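Local coordinates for START domain-containing protein 10 (Homo sapiens, PDB 6SER) that transfers phosphatidylcholine and phosphatidylethanolamine between membranes, preferring lipids with a palmitoyl or stearoyl sn-1 chain and an unsaturated 18:1 or 18:2 sn-2 chain, at residues A[86-91]-A[223-228]; A[93-98]-A[213-218]; A[82-87]-A[232-237]. All coordinates share one frame; numbering follows the deposited sequence.

Interaction 1 (A[86-91]-A[223-228]); sequences LHDIEY and PEWKQK. With PO4 (phosphate ion), chain B.
Tyr-91 packs on Trp-225 where the turn between helix 79-87 and helix 89-95 meets the end of helix 197-227, the long C-terminal helix of the START helix-grip fold, and the backbones are nearest at Tyr-91 CA and Lys-226 CA, 8.2 Å apart. The separation is bridged by side chains, above all the indole of Trp-225. One face of this ring takes CD1 of Tyr-91, which sits 3.4 Å from Trp-225 CE3 and off centre toward the rim. The planes are inclined at 49°, with ring centroids 4.7 Å apart, so the tyrosine leans over the indole. With CG anti to the backbone N (chi1 -169°), the Tyr-91 ring slides past the tryptophan and carries its hydroxyl on to Ala-218 O of the same long helix. The extended Glu-90 arrives at the indole rim instead, CD lying 3.8 Å from Trp-225 CH2, its carboxylate turned almost square to the ring. Farther along the rim, Trp-225 NE1 donates to O1 of a phosphate ion, probably from the crystallisation liquor, which His-229 also binds. Asp-88 serves both sides: OD2 caps helix 89-95 by accepting from Tyr-91 N, while OD1 accepts from Tyr-222 OH. Lys-226 NZ lies 4.1 Å from Asp-88 OD1, beyond a salt bridge; it shares its protons among the carbonyls of His-229, Leu-230 and Phe-233 and a water. That water joins the polar groups, 2.6 Å from Lys-226 NZ, 2.7 Å from Asp-88 OD1 and 3.0 Å from Glu-90 OE2.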
loop_
_atom_site.group_PDB
_atom_site.type_symbol
_atom_site.label_atom_id
_atom_site.label_comp_id
_atom_site.label_asym_id
_atom_site.label_seq_id
_atom_site.Cartn_x
_atom_site.Cartn_y
_atom_site.Cartn_z
ATOM N N LEU A 86 -7.598 -4.786 2.970
ATOM C CA LEU A 86 -6.314 -4.096 2.959
ATOM C C LEU A 86 -5.543 -4.321 4.254
ATOM O O LEU A 86 -4.312 -4.408 4.226
ATOM C CB LEU A 86 -6.520 -2.602 2.715
ATOM C CG LEU A 86 -6.975 -2.255 1.291
ATOM C CD1 LEU A 86 -7.158 -0.750 1.105
ATOM C CD2 LEU A 86 -5.990 -2.807 0.293
ATOM N N HIS A 87 -6.239 -4.442 5.385
ATOM C CA HIS A 87 -5.558 -4.591 6.666
ATOM C C HIS A 87 -5.105 -6.023 6.936
ATOM O O HIS A 87 -4.120 -6.223 7.652
ATOM C CB HIS A 87 -6.471 -4.130 7.806
ATOM C CG HIS A 87 -6.261 -2.704 8.220
ATOM N ND1 HIS A 87 -5.094 -2.266 8.809
ATOM C CD2 HIS A 87 -7.082 -1.624 8.165
ATOM C CE1 HIS A 87 -5.199 -0.975 9.086
ATOM N NE2 HIS A 87 -6.394 -0.562 8.701
ATOM N N ASP A 88 -5.796 -7.024 6.381
ATOM C CA ASP A 88 -5.644 -8.417 6.810
ATOM C C ASP A 88 -4.383 -9.022 6.211
ATOM O O ASP A 88 -4.411 -9.617 5.132
ATOM C CB ASP A 88 -6.872 -9.230 6.412
ATOM C CG ASP A 88 -6.958 -10.560 7.148
ATOM O OD1 ASP A 88 -8.054 -10.906 7.624
ATOM O OD2 ASP A 88 -5.924 -11.256 7.250
ATOM N N ILE A 89 -3.271 -8.912 6.948
ATOM C CA ILE A 89 -1.996 -9.476 6.495
ATOM C C ILE A 89 -2.134 -10.959 6.185
ATOM O O ILE A 89 -1.608 -11.448 5.178
ATOM C CB ILE A 89 -0.885 -9.231 7.537
ATOM C CG1 ILE A 89 -0.433 -7.776 7.503
ATOM C CG2 ILE A 89 0.318 -10.114 7.260
ATOM C CD1 ILE A 89 -0.894 -6.987 8.667
ATOM N N GLU A 90 -2.841 -11.698 7.044
ATOM C CA GLU A 90 -2.961 -13.142 6.865
ATOM C C GLU A 90 -3.647 -13.492 5.550
ATOM O O GLU A 90 -3.214 -14.406 4.839
ATOM C CB GLU A 90 -3.734 -13.750 8.035
ATOM C CG GLU A 90 -4.049 -15.204 7.816
ATOM C CD GLU A 90 -4.905 -15.817 8.925
ATOM O OE1 GLU A 90 -4.832 -17.044 9.084
ATOM O OE2 GLU A 90 -5.645 -15.094 9.622
ATOM N N TYR A 91 -4.737 -12.790 5.228
ATOM C CA TYR A 91 -5.486 -13.004 3.991
ATOM C C TYR A 91 -4.671 -12.706 2.730
ATOM O O TYR A 91 -4.982 -13.267 1.678
ATOM C CB TYR A 91 -6.737 -12.123 4.008
ATOM C CG TYR A 91 -7.755 -12.403 2.929
ATOM C CD1 TYR A 91 -8.256 -13.684 2.733
ATOM C CD2 TYR A 91 -8.255 -11.372 2.131
ATOM C CE1 TYR A 91 -9.218 -13.937 1.760
ATOM C CE2 TYR A 91 -9.216 -11.615 1.157
ATOM C CZ TYR A 91 -9.691 -12.893 0.976
ATOM O OH TYR A 91 -10.636 -13.132 0.011
ATOM N N PRO A 223 -15.744 -12.253 3.306
ATOM C CA PRO A 223 -16.607 -12.611 4.454
ATOM C C PRO A 223 -16.648 -14.101 4.745
ATOM O O PRO A 223 -16.522 -14.499 5.909
ATOM C CB PRO A 223 -17.978 -12.059 4.036
ATOM C CG PRO A 223 -17.628 -10.875 3.145
ATOM C CD PRO A 223 -16.458 -11.381 2.349
ATOM N N GLU A 224 -16.775 -14.936 3.709
ATOM C CA GLU A 224 -16.793 -16.383 3.910
ATOM C C GLU A 224 -15.445 -16.900 4.395
ATOM O O GLU A 224 -15.386 -17.745 5.297
ATOM C CB GLU A 224 -17.198 -17.091 2.618
ATOM C CG GLU A 224 -18.679 -16.955 2.278
ATOM C CD GLU A 224 -19.030 -17.552 0.925
ATOM O OE1 GLU A 224 -18.139 -17.619 0.048
ATOM O OE2 GLU A 224 -20.199 -17.960 0.742
ATOM N N TRP A 225 -14.351 -16.414 3.805
ATOM C CA TRP A 225 -13.029 -16.836 4.253
ATOM C C TRP A 225 -12.776 -16.413 5.698
ATOM O O TRP A 225 -12.281 -17.203 6.512
ATOM C CB TRP A 225 -11.955 -16.261 3.327
ATOM C CG TRP A 225 -10.579 -16.719 3.674
ATOM C CD1 TRP A 225 -9.918 -17.804 3.166
ATOM C CD2 TRP A 225 -9.688 -16.110 4.612
ATOM N NE1 TRP A 225 -8.671 -17.904 3.726
ATOM C CE2 TRP A 225 -8.502 -16.876 4.618
ATOM C CE3 TRP A 225 -9.775 -14.987 5.444
ATOM C CZ2 TRP A 225 -7.409 -16.560 5.431
ATOM C CZ3 TRP A 225 -8.684 -14.668 6.247
ATOM C CH2 TRP A 225 -7.518 -15.455 6.238
ATOM N N LYS A 226 -13.107 -15.165 6.032
ATOM C CA LYS A 226 -12.806 -14.653 7.366
ATOM C C LYS A 226 -13.651 -15.347 8.430
ATOM O O LYS A 226 -13.214 -15.486 9.577
ATOM C CB LYS A 226 -13.015 -13.131 7.385
ATOM C CG LYS A 226 -12.621 -12.420 8.682
ATOM C CD LYS A 226 -11.233 -12.834 9.178
ATOM C CE LYS A 226 -10.795 -11.945 10.339
ATOM N NZ LYS A 226 -9.638 -12.519 11.062
ATOM N N GLN A 227 -14.858 -15.793 8.059
ATOM C CA GLN A 227 -15.685 -16.591 8.959
ATOM C C GLN A 227 -15.006 -17.904 9.339
ATOM O O GLN A 227 -15.234 -18.423 10.433
ATOM C CB GLN A 227 -17.038 -16.862 8.303
ATOM C CG GLN A 227 -17.954 -17.736 9.123
ATOM C CD GLN A 227 -18.250 -17.128 10.471
ATOM O OE1 GLN A 227 -18.556 -15.938 10.568
ATOM N NE2 GLN A 227 -18.144 -17.936 11.526
ATOM N N LYS A 228 -14.168 -18.456 8.464
ATOM C CA LYS A 228 -13.435 -19.673 8.785
ATOM C C LYS A 228 -12.091 -19.413 9.457
ATOM O O LYS A 228 -11.384 -20.377 9.772
ATOM C CB LYS A 228 -13.197 -20.510 7.522
ATOM C CG LYS A 228 -14.455 -20.952 6.792
ATOM C CD LYS A 228 -14.105 -21.704 5.513
ATOM C CE LYS A 228 -15.348 -21.947 4.671
ATOM N NZ LYS A 228 -15.013 -22.525 3.340
HETATM P P PO4 B . -7.227 -21.603 3.873
HETATM O O1 PO4 B . -6.724 -20.271 3.846
HETATM O O2 PO4 B . -6.331 -22.465 3.238
HETATM O O3 PO4 B . -8.454 -21.621 3.207
HETATM O O4 PO4 B . -7.395 -22.043 5.216
HETATM O O HOH W 1 -7.597 -12.889 9.425
#

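Interaction 2 (A[93-98]-A[213-218]); sequences KKWDSN and KKMYKA. With PO4 (phosphate ion), chain B.
Trp-95, in the last turn of helix 89-95, lays its indole against one side of helix 197-227, and on the side of 93-98 nearly all of the contact is made by this one residue. The backbones come near enough for it, Trp-95 CA and Ala-218 CA being 6.2 Å apart. Its chi1 of 63° places CG between the backbone N and the carbonyl carbon, and chi2 of -87° stands the indole across the CA-CB bond, one face turned to the long helix. Ala-218 CB is seated over that face in a CH-pi contact, 3.7 Å from the centroid of the five-membered ring and 20° off its normal, with Trp-95 CG its closest atom at 3.5 Å. The six-membered ring reaches one turn back along the helix, where Trp-95 CZ3 lies 3.8 Å from Met-215 CA. Met-215 runs alongside the indole in the same direction: chi1 and chi2 are both anti, and the bend comes only at the thioether, which passes on toward Leu-82 and Leu-86 of helix 79-87. Lys-214 stays at the margin, its ammonium leading away and its CE 4.5 Å from Ser-97 OG. Lys-94, anti at chi1 and bent at chi2, gives a weak hydrogen bond from NZ to O3 of the phosphate ion at 3.3 Å. Past the tryptophan the chain leaves the helix through an Asx turn, Asn-98 N bonding to Asp-96 OD1. Apolar CH groups against an indole face thus join the short helix to the long C-terminal helix of the START fold, held by dispersion and weak CH-pi attraction.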
loop_
_atom_site.group_PDB
_atom_site.type_symbol
_atom_site.label_atom_id
_atom_site.label_comp_id
_atom_site.label_asym_id
_atom_site.label_seq_id
_atom_site.Cartn_x
_atom_site.Cartn_y
_atom_site.Cartn_z
ATOM N N LYS A 93 -1.861 -13.718 1.652
ATOM C CA LYS A 93 -1.347 -14.918 1.002
ATOM C C LYS A 93 -2.438 -15.745 0.344
ATOM O O LYS A 93 -2.127 -16.600 -0.484
ATOM C CB LYS A 93 -0.592 -15.777 2.001
ATOM C CG LYS A 93 0.802 -15.276 2.267
ATOM C CD LYS A 93 1.437 -16.072 3.385
ATOM C CE LYS A 93 2.840 -15.592 3.636
ATOM N NZ LYS A 93 3.468 -16.319 4.765
ATOM N N LYS A 94 -3.704 -15.517 0.691
ATOM C CA LYS A 94 -4.772 -16.268 0.048
ATOM C C LYS A 94 -5.011 -15.790 -1.382
ATOM O O LYS A 94 -5.169 -16.617 -2.288
ATOM C CB LYS A 94 -6.058 -16.174 0.881
ATOM C CG LYS A 94 -7.229 -16.996 0.347
ATOM C CD LYS A 94 -7.012 -18.506 0.483
ATOM C CE LYS A 94 -8.192 -19.285 -0.114
ATOM N NZ LYS A 94 -8.037 -20.764 0.013
ATOM N N TRP A 95 -5.020 -14.469 -1.615
ATOM C CA TRP A 95 -5.371 -13.918 -2.921
ATOM C C TRP A 95 -4.235 -13.217 -3.666
ATOM O O TRP A 95 -4.403 -12.927 -4.854
ATOM C CB TRP A 95 -6.533 -12.920 -2.795
ATOM C CG TRP A 95 -6.210 -11.717 -1.950
ATOM C CD1 TRP A 95 -6.342 -11.610 -0.593
ATOM C CD2 TRP A 95 -5.709 -10.449 -2.402
ATOM N NE1 TRP A 95 -5.953 -10.358 -0.174
ATOM C CE2 TRP A 95 -5.554 -9.631 -1.263
ATOM C CE3 TRP A 95 -5.375 -9.929 -3.658
ATOM C CZ2 TRP A 95 -5.082 -8.325 -1.340
ATOM C CZ3 TRP A 95 -4.905 -8.631 -3.733
ATOM C CH2 TRP A 95 -4.767 -7.841 -2.582
ATOM N N ASP A 96 -3.113 -12.917 -3.017
ATOM C CA ASP A 96 -1.995 -12.223 -3.660
ATOM C C ASP A 96 -1.042 -13.287 -4.194
ATOM O O ASP A 96 -0.352 -13.961 -3.423
ATOM C CB ASP A 96 -1.311 -11.277 -2.671
ATOM C CG ASP A 96 -0.091 -10.544 -3.255
ATOM O OD1 ASP A 96 0.528 -11.020 -4.232
ATOM O OD2 ASP A 96 0.278 -9.483 -2.695
ATOM N N SER A 97 -1.008 -13.442 -5.517
ATOM C CA SER A 97 -0.221 -14.508 -6.122
ATOM C C SER A 97 1.273 -14.208 -6.167
ATOM O O SER A 97 2.053 -15.109 -6.489
ATOM C CB SER A 97 -0.734 -14.787 -7.534
ATOM O OG SER A 97 -0.925 -13.571 -8.229
ATOM N N ASN A 98 1.693 -12.988 -5.835
ATOM C CA ASN A 98 3.108 -12.642 -5.856
ATOM C C ASN A 98 3.793 -12.689 -4.490
ATOM O O ASN A 98 5.014 -12.869 -4.440
ATOM C CB ASN A 98 3.292 -11.245 -6.459
ATOM C CG ASN A 98 3.091 -11.236 -7.956
ATOM O OD1 ASN A 98 3.060 -12.290 -8.594
ATOM N ND2 ASN A 98 2.949 -10.048 -8.527
ATOM N N LYS A 213 -8.498 -5.443 -9.807
ATOM C CA LYS A 213 -9.645 -6.331 -9.944
ATOM C C LYS A 213 -9.428 -7.634 -9.189
ATOM O O LYS A 213 -10.392 -8.223 -8.691
ATOM C CB LYS A 213 -9.953 -6.591 -11.420
ATOM C CG LYS A 213 -10.982 -5.606 -12.011
ATOM C CD LYS A 213 -12.265 -5.574 -11.160
ATOM C CE LYS A 213 -13.298 -4.560 -11.656
ATOM N NZ LYS A 213 -14.482 -4.456 -10.741
ATOM N N LYS A 214 -8.176 -8.093 -9.079
ATOM C CA LYS A 214 -7.896 -9.227 -8.204
ATOM C C LYS A 214 -8.253 -8.894 -6.759
ATOM O O LYS A 214 -8.896 -9.693 -6.067
ATOM C CB LYS A 214 -6.431 -9.641 -8.327
ATOM C CG LYS A 214 -6.211 -10.808 -9.271
ATOM C CD LYS A 214 -4.752 -10.958 -9.675
ATOM C CE LYS A 214 -4.540 -12.240 -10.475
ATOM N NZ LYS A 214 -5.564 -12.408 -11.554
ATOM N N MET A 215 -7.878 -7.701 -6.301
ATOM C CA MET A 215 -8.281 -7.259 -4.973
ATOM C C MET A 215 -9.798 -7.199 -4.847
ATOM O O MET A 215 -10.357 -7.572 -3.808
ATOM C CB MET A 215 -7.674 -5.892 -4.668
ATOM C CG MET A 215 -8.053 -5.370 -3.292
ATOM S SD MET A 215 -7.640 -3.638 -3.048
ATOM C CE MET A 215 -5.903 -3.632 -3.471
ATOM N N TYR A 216 -10.484 -6.725 -5.888
ATOM C CA TYR A 216 -11.938 -6.641 -5.820
ATOM C C TYR A 216 -12.559 -8.025 -5.655
ATOM O O TYR A 216 -13.461 -8.217 -4.830
ATOM C CB TYR A 216 -12.494 -5.949 -7.062
ATOM C CG TYR A 216 -13.978 -6.169 -7.230
ATOM C CD1 TYR A 216 -14.899 -5.448 -6.472
ATOM C CD2 TYR A 216 -14.465 -7.111 -8.132
ATOM C CE1 TYR A 216 -16.264 -5.649 -6.610
ATOM C CE2 TYR A 216 -15.830 -7.319 -8.277
ATOM C CZ TYR A 216 -16.723 -6.583 -7.515
ATOM O OH TYR A 216 -18.081 -6.781 -7.653
ATOM N N LYS A 217 -12.084 -9.006 -6.429
ATOM C CA LYS A 217 -12.595 -10.366 -6.275
ATOM C C LYS A 217 -12.313 -10.898 -4.878
ATOM O O LYS A 217 -13.122 -11.647 -4.316
ATOM C CB LYS A 217 -11.987 -11.294 -7.331
ATOM C CG LYS A 217 -12.438 -10.995 -8.759
ATOM C CD LYS A 217 -11.964 -12.062 -9.739
ATOM C CE LYS A 217 -12.475 -11.772 -11.145
ATOM N NZ LYS A 217 -12.439 -12.972 -12.031
ATOM N N ALA A 218 -11.169 -10.520 -4.297
ATOM C CA ALA A 218 -10.853 -10.957 -2.944
ATOM C C ALA A 218 -11.878 -10.440 -1.943
ATOM O O ALA A 218 -12.255 -11.152 -1.006
ATOM C CB ALA A 218 -9.446 -10.502 -2.560
HETATM P P PO4 B . -7.227 -21.603 3.873
HETATM O O1 PO4 B . -6.724 -20.271 3.846
HETATM O O2 PO4 B . -6.331 -22.465 3.238
HETATM O O3 PO4 B . -8.454 -21.621 3.207
HETATM O O4 PO4 B . -7.395 -22.043 5.216
#

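Interaction 3 (A[82-87]-A[232-237]); sequences LYDVLH and HFKPWL
His-87 and Trp-236 make two reciprocal CH-pi contacts: His-87 CB sits 3.5 Å from the centroid of the indole five-membered ring, and Trp-236 CB lies 3.4 Å from the centroid of the imidazole. The rings are almost parallel, at 5°, but slid past each other, so each methylene covers the other's face. A chi1 of 51° for Trp-236 swings the indole back over helix 79-87, where NE1 donates to Asp-84 OD1 at 2.8 Å. This bond is nearly straight (174°) and lies in the indole plane, though it meets the carboxylate from above its own plane. The other carboxylate oxygen forms a salt bridge with the extended Lys-234, Asp-84 OD2 to Lys-234 NZ 2.8 Å, so both oxygens of a buried aspartate are engaged. In this START domain the pairing fastens the loop that follows the C-terminal helix 197-227 across helix 79-87, with Tyr-222 of the long helix packed beside Asp-84 and Trp-236. Packing slackens toward the exposed Leu-237, whose CD2 lies 4.0 Å from CE2 at the edge of the Tyr-83 ring. At this margin a water links the two segments, 2.7 Å from Tyr-83 OH and donating to Trp-236 O.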
loop_
_atom_site.group_PDB
_atom_site.type_symbol
_atom_site.label_atom_id
_atom_site.label_comp_id
_atom_site.label_asym_id
_atom_site.label_seq_id
_atom_site.Cartn_x
_atom_site.Cartn_y
_atom_site.Cartn_z
ATOM N N LEU A 82 -13.666 -3.661 2.103
ATOM C CA LEU A 82 -12.412 -3.314 1.451
ATOM C C LEU A 82 -11.352 -2.922 2.479
ATOM O O LEU A 82 -10.175 -3.260 2.326
ATOM C CB LEU A 82 -12.669 -2.195 0.447
ATOM C CG LEU A 82 -11.595 -1.737 -0.531
ATOM C CD1 LEU A 82 -10.979 -2.896 -1.305
ATOM C CD2 LEU A 82 -12.263 -0.792 -1.462
ATOM N N TYR A 83 -11.764 -2.262 3.566
ATOM C CA TYR A 83 -10.824 -1.872 4.617
ATOM C C TYR A 83 -10.227 -3.097 5.307
ATOM O O TYR A 83 -9.008 -3.176 5.505
ATOM C CB TYR A 83 -11.539 -0.964 5.621
ATOM C CG TYR A 83 -10.664 -0.294 6.671
ATOM C CD1 TYR A 83 -9.608 0.547 6.305
ATOM C CD2 TYR A 83 -10.920 -0.468 8.027
ATOM C CE1 TYR A 83 -8.820 1.178 7.268
ATOM C CE2 TYR A 83 -10.143 0.164 8.996
ATOM C CZ TYR A 83 -9.097 0.981 8.614
ATOM O OH TYR A 83 -8.318 1.593 9.577
ATOM N N ASP A 84 -11.074 -4.067 5.676
ATOM C CA ASP A 84 -10.584 -5.303 6.287
ATOM C C ASP A 84 -9.572 -5.999 5.390
ATOM O O ASP A 84 -8.546 -6.511 5.868
ATOM C CB ASP A 84 -11.748 -6.260 6.573
ATOM C CG ASP A 84 -12.621 -5.802 7.726
ATOM O OD1 ASP A 84 -12.189 -4.921 8.509
ATOM O OD2 ASP A 84 -13.738 -6.341 7.852
ATOM N N VAL A 85 -9.847 -6.033 4.086
ATOM C CA VAL A 85 -8.999 -6.774 3.158
ATOM C C VAL A 85 -7.629 -6.117 3.045
ATOM O O VAL A 85 -6.596 -6.797 3.036
ATOM C CB VAL A 85 -9.703 -6.880 1.796
ATOM C CG1 VAL A 85 -8.767 -7.461 0.743
ATOM C CG2 VAL A 85 -10.965 -7.712 1.946
ATOM N N LEU A 86 -7.598 -4.786 2.970
ATOM C CA LEU A 86 -6.314 -4.096 2.959
ATOM C C LEU A 86 -5.543 -4.321 4.254
ATOM O O LEU A 86 -4.312 -4.408 4.226
ATOM C CB LEU A 86 -6.520 -2.602 2.715
ATOM C CG LEU A 86 -6.975 -2.255 1.291
ATOM C CD1 LEU A 86 -7.158 -0.750 1.105
ATOM C CD2 LEU A 86 -5.990 -2.807 0.293
ATOM N N HIS A 87 -6.239 -4.442 5.385
ATOM C CA HIS A 87 -5.558 -4.591 6.666
ATOM C C HIS A 87 -5.105 -6.023 6.936
ATOM O O HIS A 87 -4.120 -6.223 7.652
ATOM C CB HIS A 87 -6.471 -4.130 7.806
ATOM C CG HIS A 87 -6.261 -2.704 8.220
ATOM N ND1 HIS A 87 -5.094 -2.266 8.809
ATOM C CD2 HIS A 87 -7.082 -1.624 8.165
ATOM C CE1 HIS A 87 -5.199 -0.975 9.086
ATOM N NE2 HIS A 87 -6.394 -0.562 8.701
ATOM N N HIS A 232 -13.772 -12.927 14.660
ATOM C CA HIS A 232 -13.754 -11.867 15.667
ATOM C C HIS A 232 -12.397 -11.193 15.782
ATOM O O HIS A 232 -12.306 -10.111 16.368
ATOM C CB HIS A 232 -14.123 -12.421 17.056
ATOM C CG HIS A 232 -15.368 -13.260 17.076
ATOM N ND1 HIS A 232 -15.600 -14.233 18.032
ATOM C CD2 HIS A 232 -16.453 -13.270 16.263
ATOM C CE1 HIS A 232 -16.767 -14.810 17.799
ATOM N NE2 HIS A 232 -17.305 -14.244 16.731
ATOM N N PHE A 233 -11.347 -11.806 15.245
ATOM C CA PHE A 233 -9.979 -11.303 15.392
ATOM C C PHE A 233 -9.667 -10.318 14.272
ATOM O O PHE A 233 -9.308 -10.713 13.162
ATOM C CB PHE A 233 -8.992 -12.462 15.397
ATOM C CG PHE A 233 -7.588 -12.075 15.739
ATOM C CD1 PHE A 233 -6.524 -12.653 15.065
ATOM C CD2 PHE A 233 -7.330 -11.147 16.735
ATOM C CE1 PHE A 233 -5.226 -12.310 15.374
ATOM C CE2 PHE A 233 -6.032 -10.806 17.058
ATOM C CZ PHE A 233 -4.975 -11.385 16.372
ATOM N N LYS A 234 -9.820 -9.029 14.572
ATOM C CA LYS A 234 -9.530 -7.944 13.638
ATOM C C LYS A 234 -8.836 -6.853 14.430
ATOM O O LYS A 234 -9.455 -5.853 14.821
ATOM C CB LYS A 234 -10.808 -7.421 12.976
ATOM C CG LYS A 234 -11.524 -8.433 12.104
ATOM C CD LYS A 234 -12.729 -7.808 11.422
ATOM C CE LYS A 234 -13.406 -8.803 10.504
ATOM N NZ LYS A 234 -14.586 -8.206 9.810
ATOM N N PRO A 235 -7.543 -7.024 14.716
ATOM C CA PRO A 235 -6.826 -6.020 15.522
ATOM C C PRO A 235 -6.765 -4.643 14.895
ATOM O O PRO A 235 -6.502 -3.680 15.624
ATOM C CB PRO A 235 -5.419 -6.622 15.668
ATOM C CG PRO A 235 -5.288 -7.601 14.533
ATOM C CD PRO A 235 -6.681 -8.172 14.379
ATOM N N TRP A 236 -6.968 -4.509 13.577
ATOM C CA TRP A 236 -7.001 -3.173 12.983
ATOM C C TRP A 236 -8.237 -2.394 13.411
ATOM O O TRP A 236 -8.227 -1.157 13.385
ATOM C CB TRP A 236 -6.930 -3.256 11.457
ATOM C CG TRP A 236 -7.923 -4.198 10.831
ATOM C CD1 TRP A 236 -9.150 -3.874 10.305
ATOM C CD2 TRP A 236 -7.763 -5.610 10.631
ATOM N NE1 TRP A 236 -9.761 -4.999 9.801
ATOM C CE2 TRP A 236 -8.934 -6.077 9.991
ATOM C CE3 TRP A 236 -6.753 -6.526 10.942
ATOM C CZ2 TRP A 236 -9.112 -7.413 9.645
ATOM C CZ3 TRP A 236 -6.939 -7.859 10.607
ATOM C CH2 TRP A 236 -8.108 -8.287 9.965
ATOM N N LEU A 237 -9.302 -3.096 13.803
ATOM C CA LEU A 237 -10.487 -2.466 14.378
ATOM C C LEU A 237 -10.435 -2.413 15.898
ATOM O O LEU A 237 -11.019 -1.506 16.498
ATOM C CB LEU A 237 -11.753 -3.222 13.948
ATOM C CG LEU A 237 -11.958 -3.406 12.447
ATOM C CD1 LEU A 237 -13.273 -4.130 12.147
ATOM C CD2 LEU A 237 -11.908 -2.045 11.756
HETATM O O HOH W 2 -9.006 1.070 12.168
#

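In the fold
The three contacts form a continuous patch on one side of the chain's centre, tying helices 79-87 and 89-95 to helix 197-227 and the loop after it. Interactions 1 and 3, centres about 8 Å apart, both draw on the end of helix 79-87 and are joined by Lys-226 NZ, 2.8 Å from Phe-233 O. The centres of interactions 1 and 2 are about 11 Å apart; Tyr-91 OH meets Ala-218 O at 2.8 Å, and one phosphate touches both. Interactions 2 and 3 have centres about 15 Å apart, yet Met-215 SD packs against Leu-86 CD2 at 3.8 Å. The Met-215 side chain lies about 4 Å from a triethylene glycol, a molecule that may mark a pocket.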